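Local structure of putative membrane transport protein (Vibrio parahaemolyticus RIMD 2210633, 3CK6) at residues Q29-Y34 with K132-L137; H35-H40 with S109-P114; L151-I156 with K178-I183; N161-N166 with G231-F236. The protein probably carries zinc ions into the cell together with protons as a homopentameric membrane transporter, of which this is the funnel-forming cytoplasmic domain. The protein carries 1 engineered substitution. All blocks are in the same frame, centred on the assembly; numbering follows the deposited sequence.

Interaction 1: Q29-Y34 with K132-L137; sequences QPNHWY and KSLASL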
# COMPACT_ATOMS: atom_id res chain seq x y z
N GLN E 29 29.89 -31.21 7.71
CA GLN E 29 29.50 -32.28 6.81
C GLN E 29 28.04 -32.12 6.39
O GLN E 29 27.21 -31.67 7.19
CB GLN E 29 29.69 -33.66 7.48
CG GLN E 29 31.03 -33.89 8.17
CD GLN E 29 32.21 -33.95 7.22
OE1 GLN E 29 33.36 -33.76 7.64
NE2 GLN E 29 31.95 -34.18 5.95
N PRO E 30 27.72 -32.47 5.14
CA PRO E 30 26.35 -32.39 4.67
C PRO E 30 25.42 -33.26 5.52
O PRO E 30 25.83 -34.33 5.97
CB PRO E 30 26.45 -32.93 3.23
CG PRO E 30 27.86 -32.68 2.83
CD PRO E 30 28.64 -32.94 4.08
N ASN E 31 24.20 -32.77 5.76
CA ASN E 31 23.20 -33.46 6.59
C ASN E 31 23.43 -33.39 8.12
O ASN E 31 22.70 -34.00 8.89
CB ASN E 31 22.93 -34.89 6.10
CG ASN E 31 22.36 -34.91 4.71
OD1 ASN E 31 22.95 -35.48 3.79
ND2 ASN E 31 21.22 -34.23 4.53
N HIS E 32 24.42 -32.62 8.54
CA HIS E 32 24.66 -32.40 9.96
C HIS E 32 24.06 -31.07 10.39
O HIS E 32 23.97 -30.12 9.60
CB HIS E 32 26.16 -32.39 10.28
CG HIS E 32 26.82 -33.75 10.23
ND1 HIS E 32 26.59 -34.66 9.22
CD2 HIS E 32 27.74 -34.32 11.04
CE1 HIS E 32 27.32 -35.74 9.43
NE2 HIS E 32 28.02 -35.56 10.54
N TRP E 33 23.66 -31.03 11.67
CA TRP E 33 23.21 -29.80 12.32
C TRP E 33 24.20 -29.43 13.42
O TRP E 33 24.57 -30.28 14.24
CB TRP E 33 21.81 -29.98 12.91
CG TRP E 33 21.32 -28.81 13.71
CD1 TRP E 33 21.48 -27.47 13.43
CD2 TRP E 33 20.55 -28.87 14.93
NE1 TRP E 33 20.86 -26.71 14.40
CE2 TRP E 33 20.28 -27.54 15.31
CE3 TRP E 33 20.04 -29.93 15.71
CZ2 TRP E 33 19.55 -27.22 16.48
CZ3 TRP E 33 19.30 -29.61 16.87
CH2 TRP E 33 19.06 -28.27 17.24
N TYR E 34 24.65 -28.18 13.40
CA TYR E 34 25.56 -27.63 14.38
C TYR E 34 24.83 -26.47 15.06
O TYR E 34 24.48 -25.48 14.41
CB TYR E 34 26.83 -27.12 13.69
CG TYR E 34 27.51 -28.17 12.82
CD1 TYR E 34 28.51 -29.00 13.35
CD2 TYR E 34 27.11 -28.38 11.50
CE1 TYR E 34 29.11 -29.99 12.58
CE2 TYR E 34 27.70 -29.38 10.73
CZ TYR E 34 28.71 -30.17 11.27
OH TYR E 34 29.28 -31.17 10.50
N LYS E 132 13.48 -36.08 11.25
CA LYS E 132 14.17 -37.15 10.54
C LYS E 132 15.07 -36.65 9.40
O LYS E 132 15.65 -37.47 8.67
CB LYS E 132 13.17 -38.20 10.03
CG LYS E 132 12.33 -38.83 11.13
CD LYS E 132 12.03 -40.29 10.81
CE LYS E 132 10.59 -40.66 11.12
NZ LYS E 132 10.00 -39.95 12.28
N SER E 133 15.20 -35.33 9.25
CA SER E 133 15.95 -34.73 8.15
C SER E 133 16.21 -33.26 8.47
O SER E 133 15.56 -32.70 9.35
CB SER E 133 15.16 -34.82 6.84
OG SER E 133 14.08 -33.90 6.86
N LEU E 134 17.16 -32.64 7.76
CA LEU E 134 17.39 -31.21 7.95
C LEU E 134 16.18 -30.40 7.48
O LEU E 134 15.89 -29.37 8.07
CB LEU E 134 18.67 -30.72 7.23
CG LEU E 134 20.05 -31.20 7.69
CD1 LEU E 134 21.15 -30.48 6.90
CD2 LEU E 134 20.27 -30.98 9.18
N ALA E 135 15.51 -30.84 6.42
CA ALA E 135 14.26 -30.18 5.96
C ALA E 135 13.21 -30.14 7.08
O ALA E 135 12.59 -29.10 7.35
CB ALA E 135 13.70 -30.87 4.69
N SER E 136 13.04 -31.27 7.75
CA SER E 136 12.10 -31.34 8.86
C SER E 136 12.58 -30.55 10.07
O SER E 136 11.78 -29.89 10.73
CB SER E 136 11.82 -32.80 9.24
OG SER E 136 10.99 -32.88 10.40
N LEU E 137 13.88 -30.60 10.36
CA LEU E 137 14.46 -29.81 11.44
C LEU E 137 14.14 -28.32 11.32
O LEU E 137 13.71 -27.69 12.29
CB LEU E 137 15.97 -30.05 11.50
CG LEU E 137 16.74 -29.16 12.49
CD1 LEU E 137 16.27 -29.43 13.93
CD2 LEU E 137 18.22 -29.39 12.36
O HOH W 1 18.89 -34.29 6.11
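Trp33 and the backbone of Asn31 and His32 meet Leu134 and Leu137 in an apolar contact that packs the start of strand 32-37 against the first turn of helix 134-161. The indole supplies a flat surface and Leu137 a methyl to lay on it: CD2 sits 3.4 Å from Trp33 CG in a CH-pi contact, 24° off the normal of the five-membered ring. A chi1 near 180° (175°) turns the indole away from the backbone N and out to the helix, and the two side chains cross at about a right angle. This is alpha/beta packing in the CorA-type cytoplasmic domain, where a mixed sheet is covered by helices; helix 116-126 also touches the indole, through Ile118, Arg122 and Leu125. Trp33 NE1 keeps its hydrogen bond to Ser109 OG in the adjacent strand. Leu134 spreads its two methyls along the turn leading into the strand: CD1 lies 3.6 Å from Asn31 CA, and CD2 lies 3.8 Å from His32 O. At the helix start Ser133 is the N-cap, its OG accepting from Ser136 N at 3.0 Å. A water accepts from Leu134 N at 2.9 Å and, more weakly, from Asn31 ND2.

Interaction 2: H35-H40 with S109-P114; sequences HCERLH and STRKIP
His35, Cys36 and Glu37 pair in register with Ser109, Thr110 and Arg111 as adjacent parallel strands in the mixed sheet of the cytoplasmic domain. The backbone ladder alternates: Cys36 N donates to Ser109 O, Arg111 N to Cys36 O, and Arg38 N, at the turn, to Arg111 O at 2.8 Å. On the face of His35, Ser109, Glu37 and Arg111, the last two form a salt bridge. Arginine suits this, its NE and NH2 matching two oxygens: Arg111 grips Glu37 side-on, NE to OE1 and NH2 to OE2, each at 2.9 Å; both oxygens are met from above the carboxylate plane, the two planar groups being turned 68° apart. A bend at chi2 in each chain brings the groups together, and Pro114 CG lies over one guanidinium face.

On the same face His35 ND1 and Ser109 OG are 2.7 Å apart in a nearly straight hydrogen bond (167°), at the edge of the imidazole. On the face of Cys36 and Thr110, NH2 of Arg38, from just beyond the strand, makes a weak bond to Thr110 OG1; its stronger partner is Ser97 O, and Thr110 OG1 also bonds to Arg99 O. Past the strand ends, Leu39 CD1 rests on the aliphatic part of Lys112, 3.7 Å from CD. One water bridges the turn to the strand, donating to Glu37 OE1 and Arg111 O and accepting from Leu39 N at 3.0 Å.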
# COMPACT_ATOMS: atom_id res chain seq x y z
N HIS E 35 24.58 -26.59 16.36
CA HIS E 35 23.96 -25.51 17.11
C HIS E 35 25.06 -24.84 17.93
O HIS E 35 25.77 -25.53 18.67
CB HIS E 35 22.88 -26.07 18.04
CG HIS E 35 22.03 -25.03 18.67
ND1 HIS E 35 21.39 -24.06 17.94
CD2 HIS E 35 21.67 -24.82 19.96
CE1 HIS E 35 20.69 -23.28 18.76
NE2 HIS E 35 20.85 -23.73 19.99
N CYS E 36 25.22 -23.52 17.77
CA CYS E 36 26.40 -22.80 18.29
C CYS E 36 26.09 -21.52 19.09
O CYS E 36 25.05 -20.90 18.90
CB CYS E 36 27.35 -22.41 17.16
SG CYS E 36 27.75 -23.78 16.05
N GLU E 37 27.04 -21.16 19.96
CA GLU E 37 27.04 -19.89 20.68
C GLU E 37 27.57 -18.78 19.77
O GLU E 37 28.73 -18.79 19.37
CB GLU E 37 27.88 -19.98 21.96
CG GLU E 37 27.40 -21.02 22.99
CD GLU E 37 26.23 -20.54 23.86
OE1 GLU E 37 25.49 -19.63 23.42
OE2 GLU E 37 26.05 -21.09 24.97
N ARG E 38 26.71 -17.83 19.43
CA ARG E 38 27.08 -16.77 18.51
C ARG E 38 28.17 -15.84 19.07
O ARG E 38 28.98 -15.31 18.30
CB ARG E 38 25.84 -15.97 18.10
CG ARG E 38 26.09 -14.82 17.14
CD ARG E 38 24.83 -14.44 16.38
NE ARG E 38 23.86 -13.77 17.26
CZ ARG E 38 22.68 -14.27 17.60
NH1 ARG E 38 21.89 -13.57 18.41
NH2 ARG E 38 22.29 -15.48 17.15
N LEU E 39 28.21 -15.67 20.39
CA LEU E 39 29.15 -14.73 21.02
C LEU E 39 30.48 -15.32 21.47
O LEU E 39 31.32 -14.62 22.02
CB LEU E 39 28.48 -14.00 22.21
CG LEU E 39 27.29 -13.10 21.84
CD1 LEU E 39 26.73 -12.41 23.09
CD2 LEU E 39 27.66 -12.06 20.78
N HIS E 40 30.69 -16.59 21.21
CA HIS E 40 31.93 -17.24 21.61
C HIS E 40 33.07 -16.81 20.70
O HIS E 40 32.92 -16.86 19.47
CB HIS E 40 31.75 -18.75 21.56
CG HIS E 40 32.80 -19.50 22.30
ND1 HIS E 40 34.07 -19.70 21.80
CD2 HIS E 40 32.78 -20.11 23.51
CE1 HIS E 40 34.79 -20.38 22.67
NE2 HIS E 40 34.02 -20.66 23.71
N SER E 109 23.08 -23.30 13.16
CA SER E 109 22.28 -22.30 13.84
C SER E 109 23.07 -21.69 14.98
O SER E 109 23.89 -22.37 15.62
CB SER E 109 20.95 -22.89 14.34
OG SER E 109 21.17 -23.93 15.26
N THR E 110 22.85 -20.39 15.22
CA THR E 110 23.61 -19.65 16.22
C THR E 110 22.63 -18.93 17.14
O THR E 110 21.55 -18.49 16.70
CB THR E 110 24.61 -18.61 15.62
OG1 THR E 110 23.89 -17.50 15.03
CG2 THR E 110 25.57 -19.24 14.59
N ARG E 111 22.98 -18.87 18.42
CA ARG E 111 22.13 -18.26 19.41
C ARG E 111 22.96 -17.36 20.33
O ARG E 111 24.17 -17.51 20.46
CB ARG E 111 21.41 -19.35 20.23
CG ARG E 111 22.35 -20.19 21.12
CD ARG E 111 21.88 -20.14 22.54
NE ARG E 111 22.80 -20.72 23.52
CZ ARG E 111 22.57 -21.85 24.18
NH1 ARG E 111 21.46 -22.55 23.93
NH2 ARG E 111 23.45 -22.31 25.07
N LYS E 112 22.27 -16.43 20.99
CA LYS E 112 22.88 -15.63 22.05
C LYS E 112 22.40 -16.18 23.39
O LYS E 112 23.18 -16.43 24.29
CB LYS E 112 22.50 -14.16 21.90
CG LYS E 112 22.97 -13.26 23.10
CD LYS E 112 23.07 -11.81 22.68
CE LYS E 112 21.77 -11.05 22.97
NZ LYS E 112 21.99 -9.56 22.86
N ILE E 113 21.10 -16.39 23.48
CA ILE E 113 20.48 -16.88 24.71
C ILE E 113 19.50 -17.97 24.31
O ILE E 113 18.95 -17.89 23.23
CB ILE E 113 19.73 -15.73 25.41
CG1 ILE E 113 19.06 -14.84 24.35
CG2 ILE E 113 20.70 -14.92 26.20
CD1 ILE E 113 17.65 -14.43 24.67
N PRO E 114 19.32 -18.99 25.16
CA PRO E 114 18.51 -20.16 24.79
C PRO E 114 17.08 -19.86 24.33
O PRO E 114 16.44 -18.94 24.84
CB PRO E 114 18.52 -20.99 26.07
CG PRO E 114 19.81 -20.62 26.74
CD PRO E 114 19.90 -19.15 26.51
O HOH W 2 26.39 -16.77 22.49
O HOH W 3 24.34 -18.42 25.27

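Interaction 3: L151-I156 with K178-I183; sequences LYLDTI and KALISI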
# COMPACT_ATOMS: atom_id res chain seq x y z
N LEU E 151 1.90 -18.65 22.41
CA LEU E 151 1.72 -18.82 23.85
C LEU E 151 1.86 -17.49 24.57
O LEU E 151 1.07 -17.19 25.47
CB LEU E 151 2.70 -19.85 24.46
CG LEU E 151 2.30 -21.33 24.39
CD1 LEU E 151 3.51 -22.26 24.52
CD2 LEU E 151 1.21 -21.71 25.44
N TYR E 152 2.86 -16.69 24.18
CA TYR E 152 3.02 -15.36 24.76
C TYR E 152 1.83 -14.45 24.43
O TYR E 152 1.31 -13.75 25.31
CB TYR E 152 4.34 -14.71 24.33
CG TYR E 152 4.53 -13.30 24.83
CD1 TYR E 152 4.69 -13.03 26.19
CD2 TYR E 152 4.55 -12.23 23.94
CE1 TYR E 152 4.86 -11.73 26.64
CE2 TYR E 152 4.73 -10.92 24.39
CZ TYR E 152 4.88 -10.68 25.72
OH TYR E 152 5.05 -9.38 26.15
N LEU E 153 1.40 -14.46 23.18
CA LEU E 153 0.25 -13.66 22.77
C LEU E 153 -1.00 -13.97 23.59
O LEU E 153 -1.79 -13.07 23.85
CB LEU E 153 -0.04 -13.77 21.27
CG LEU E 153 0.91 -12.95 20.39
CD1 LEU E 153 0.67 -13.22 18.90
CD2 LEU E 153 0.84 -11.43 20.72
N ASP E 154 -1.15 -15.23 24.00
CA ASP E 154 -2.23 -15.65 24.90
C ASP E 154 -2.20 -14.90 26.23
O ASP E 154 -3.24 -14.59 26.76
CB ASP E 154 -2.15 -17.15 25.20
CG ASP E 154 -2.64 -18.02 24.05
OD1 ASP E 154 -3.35 -17.50 23.16
OD2 ASP E 154 -2.30 -19.23 24.05
N THR E 155 -1.00 -14.61 26.75
CA THR E 155 -0.85 -13.88 28.00
C THR E 155 -1.29 -12.43 27.80
O THR E 155 -1.80 -11.80 28.72
CB THR E 155 0.60 -13.91 28.56
OG1 THR E 155 1.46 -13.08 27.76
CG2 THR E 155 1.14 -15.32 28.60
N ILE E 156 -1.06 -11.91 26.60
CA ILE E 156 -1.49 -10.55 26.28
C ILE E 156 -3.01 -10.51 26.14
O ILE E 156 -3.68 -9.61 26.67
CB ILE E 156 -0.76 -9.98 25.03
CG1 ILE E 156 0.72 -9.73 25.37
CG2 ILE E 156 -1.44 -8.69 24.53
CD1 ILE E 156 1.64 -9.51 24.18
N LYS E 178 3.03 -1.65 24.57
CA LYS E 178 4.49 -1.69 24.51
C LYS E 178 4.97 -3.08 24.11
O LYS E 178 5.87 -3.22 23.28
CB LYS E 178 5.12 -1.26 25.84
CG LYS E 178 6.65 -1.50 25.93
CD LYS E 178 7.48 -0.70 24.89
CE LYS E 178 7.83 0.71 25.37
NZ LYS E 178 8.86 0.73 26.46
N ALA E 179 4.37 -4.10 24.72
CA ALA E 179 4.72 -5.47 24.41
C ALA E 179 4.41 -5.80 22.95
O ALA E 179 5.25 -6.37 22.26
CB ALA E 179 3.99 -6.42 25.35
N LEU E 180 3.23 -5.39 22.49
CA LEU E 180 2.77 -5.65 21.12
C LEU E 180 3.62 -4.94 20.08
O LEU E 180 4.03 -5.59 19.13
CB LEU E 180 1.29 -5.30 20.94
CG LEU E 180 0.25 -6.18 21.65
CD1 LEU E 180 -1.07 -5.43 21.81
CD2 LEU E 180 0.06 -7.48 20.85
N ILE E 181 3.92 -3.65 20.23
CA ILE E 181 4.78 -2.99 19.22
C ILE E 181 6.21 -3.53 19.18
O ILE E 181 6.80 -3.64 18.09
CB ILE E 181 4.75 -1.44 19.22
CG1 ILE E 181 5.42 -0.88 20.48
CG2 ILE E 181 3.29 -0.94 19.01
CD1 ILE E 181 5.80 0.64 20.42
N SER E 182 6.73 -3.93 20.35
CA SER E 182 8.03 -4.59 20.45
C SER E 182 8.06 -5.91 19.65
O SER E 182 9.03 -6.16 18.94
CB SER E 182 8.45 -4.83 21.90
OG SER E 182 8.50 -3.62 22.64
N ILE E 183 7.00 -6.73 19.79
CA ILE E 183 6.84 -7.99 19.02
C ILE E 183 6.68 -7.72 17.55
O ILE E 183 7.29 -8.41 16.69
CB ILE E 183 5.55 -8.82 19.46
CG1 ILE E 183 5.55 -9.21 20.95
CG2 ILE E 183 5.38 -10.08 18.64
CD1 ILE E 183 6.88 -9.61 21.53
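Tyr152 holds CG anti to its backbone N (chi1 177°), which sends the ring across to Ala179 and Ile183, whereas Ile156, with CG1 anti to its carbonyl carbon (chi1 -70°), presents CD1 to Ala179 and CG2 to Leu180. The phenol oxygen ends 3.2 Å from Ala179 CB, which lies at the ring edge; a methyl is small enough to take the long tyrosine end-on. Farther back along the ring, CE2 meets Ile183 CD1 at 3.8 Å. Leu180 CD2 comes between two residues of the opposite helix, 4.0 Å from Leu153 CD2 and 4.2 Å from Ile156 CG2. The segments run roughly antiparallel, at 153°, in the long helical bundle of the CorA-type funnel. Their axes stay 11.3 Å apart, a wide spacing bridged by branched and aromatic side chains. Helix 209-246 packs on the same cluster, Ile222 against Leu153 and Ile226 against Ile183. Ser182 packs on Phe228 of a neighbouring subunit; its OG and N both donate to Lys178 O, from opposite faces of its plane, so the hydroxyl hydrogen is used within its own helix. The segments meet through carbon atoms and one phenol oxygen, so their cohesion is mainly apolar packing and depends on side-chain shape.

Interaction 4: N161-N166 with G231-F236; sequences NEFDVN and GEVALF
Phe163 lays its ring on Phe236 in an offset stack, centroids 4.4 Å apart and planes within 7° of parallel. Its CB comes first, lying almost over the centre of the Phe236 ring, 3.5 Å from the centroid and 6° off the normal, a CH-pi contact. CG follows, 3.6 Å from Phe236 CD2. On one branch CD1 lies 3.9 Å from both Phe236 CE2 and CD2. On the other the ring slides toward the helix backbone: CD2 is 3.6 Å from Phe236 CG, and CE2 then reaches Val233 CG2, at the ring edge, 4.5 Å away. Phenylalanine suits both positions, since one flat ring covers the other without any polar group to satisfy. Phe236, its chi1 of -170° carrying the ring out from the helix, receives this cover, and its rim meets the backbone just after Phe163, CE1 lying 3.5 Å from Val165 N. A water links the polar border, donating to Asn161 OD1 and to Glu232 OE2, the latter at 2.7 Å. The pair ties the loop after helix 134-161 to the long helix 209-246. Tyr171 and His173 meet the Phe236 ring at steep angles, Leu160 of helix 134-161 packs on Val233, and Ile181 of a neighbouring subunit packs on Glu232.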
# COMPACT_ATOMS: atom_id res chain seq x y z
N ASN E 161 -8.65 -9.13 27.71
CA ASN E 161 -9.98 -9.60 28.10
C ASN E 161 -10.41 -9.10 29.48
O ASN E 161 -11.61 -9.03 29.77
CB ASN E 161 -10.08 -11.13 28.06
CG ASN E 161 -10.04 -11.70 26.63
OD1 ASN E 161 -10.13 -10.97 25.63
ND2 ASN E 161 -9.91 -13.02 26.54
N GLU E 162 -9.44 -8.73 30.31
CA GLU E 162 -9.71 -8.26 31.66
C GLU E 162 -9.83 -6.73 31.79
O GLU E 162 -10.10 -6.22 32.88
CB GLU E 162 -8.68 -8.84 32.65
CG GLU E 162 -8.83 -10.36 32.83
CD GLU E 162 -7.79 -10.98 33.76
OE1 GLU E 162 -8.16 -11.94 34.48
OE2 GLU E 162 -6.62 -10.54 33.76
N PHE E 163 -9.65 -6.01 30.67
CA PHE E 163 -9.88 -4.56 30.64
C PHE E 163 -11.31 -4.28 31.07
O PHE E 163 -12.26 -4.80 30.47
CB PHE E 163 -9.67 -3.94 29.25
CG PHE E 163 -8.23 -3.86 28.81
CD1 PHE E 163 -7.19 -3.88 29.74
CD2 PHE E 163 -7.93 -3.74 27.45
CE1 PHE E 163 -5.85 -3.80 29.32
CE2 PHE E 163 -6.60 -3.66 27.02
CZ PHE E 163 -5.56 -3.69 27.95
N ASP E 164 -11.45 -3.44 32.09
CA ASP E 164 -12.75 -3.00 32.56
C ASP E 164 -12.64 -1.52 32.89
O ASP E 164 -11.88 -1.13 33.78
CB ASP E 164 -13.19 -3.83 33.76
CG ASP E 164 -14.54 -3.40 34.30
OD1 ASP E 164 -15.57 -3.74 33.68
OD2 ASP E 164 -14.55 -2.73 35.35
N VAL E 165 -13.37 -0.71 32.13
CA VAL E 165 -13.27 0.75 32.18
C VAL E 165 -13.62 1.34 33.56
O VAL E 165 -13.16 2.43 33.92
CB VAL E 165 -14.08 1.40 31.01
CG1 VAL E 165 -15.59 1.17 31.18
CG2 VAL E 165 -13.76 2.88 30.86
N ASN E 166 -14.41 0.61 34.34
CA ASN E 166 -14.83 1.07 35.67
C ASN E 166 -13.93 0.58 36.81
O ASN E 166 -14.19 0.84 37.99
CB ASN E 166 -16.28 0.68 35.91
CG ASN E 166 -17.23 1.44 35.01
OD1 ASN E 166 -17.51 2.62 35.24
ND2 ASN E 166 -17.74 0.78 33.98
N GLY E 231 -5.62 -2.98 17.98
CA GLY E 231 -6.92 -2.33 17.77
C GLY E 231 -7.78 -2.32 19.02
O GLY E 231 -8.45 -1.34 19.31
N GLU E 232 -7.75 -3.42 19.77
CA GLU E 232 -8.40 -3.48 21.08
C GLU E 232 -7.79 -2.54 22.13
O GLU E 232 -8.51 -2.05 23.00
CB GLU E 232 -8.36 -4.89 21.63
CG GLU E 232 -9.29 -5.84 20.91
CD GLU E 232 -9.47 -7.12 21.69
OE1 GLU E 232 -10.51 -7.26 22.35
OE2 GLU E 232 -8.54 -7.97 21.67
N VAL E 233 -6.48 -2.31 22.09
CA VAL E 233 -5.87 -1.38 23.05
C VAL E 233 -6.30 0.06 22.77
O VAL E 233 -6.64 0.81 23.70
CB VAL E 233 -4.32 -1.49 23.08
CG1 VAL E 233 -3.75 -0.45 24.04
CG2 VAL E 233 -3.89 -2.88 23.53
N ALA E 234 -6.27 0.44 21.50
CA ALA E 234 -6.76 1.75 21.04
C ALA E 234 -8.22 2.01 21.43
O ALA E 234 -8.58 3.13 21.83
CB ALA E 234 -6.57 1.89 19.52
N LEU E 235 -9.06 0.97 21.36
CA LEU E 235 -10.46 1.10 21.73
C LEU E 235 -10.65 1.25 23.24
O LEU E 235 -11.51 2.02 23.68
CB LEU E 235 -11.30 -0.08 21.20
CG LEU E 235 -12.81 -0.15 21.52
CD1 LEU E 235 -13.56 1.14 21.24
CD2 LEU E 235 -13.41 -1.27 20.69
N PHE E 236 -9.87 0.51 24.03
CA PHE E 236 -9.93 0.67 25.47
C PHE E 236 -9.47 2.07 25.90
O PHE E 236 -10.00 2.61 26.87
CB PHE E 236 -9.18 -0.43 26.22
CG PHE E 236 -9.42 -0.42 27.71
CD1 PHE E 236 -10.73 -0.53 28.22
CD2 PHE E 236 -8.36 -0.29 28.61
CE1 PHE E 236 -10.96 -0.51 29.60
CE2 PHE E 236 -8.59 -0.28 29.99
CZ PHE E 236 -9.88 -0.38 30.48
O HOH W 4 -8.63 -10.30 23.01

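Interactions 1 and 2 belong to one sheet: both use strand 32-37, and they touch at Ser109, whose N lies 2.9 Å from Tyr34 O and whose hydroxyl is shared by both contacts. Interactions 3 and 4 lie together in the helical part, their centres about 15 Å apart, and meet where Leu180 CD1 packs 4.2 Å from Val233 CG2. Helix 134-161 connects the two regions, starting in interaction 1 and passing through interaction 3, whose centres are about 32 Å apart. Interactions 1 and 4 are farthest apart, about 46 Å between centres. Other subunits of the pentamer reach interactions 3 and 4 but not 1 and 2.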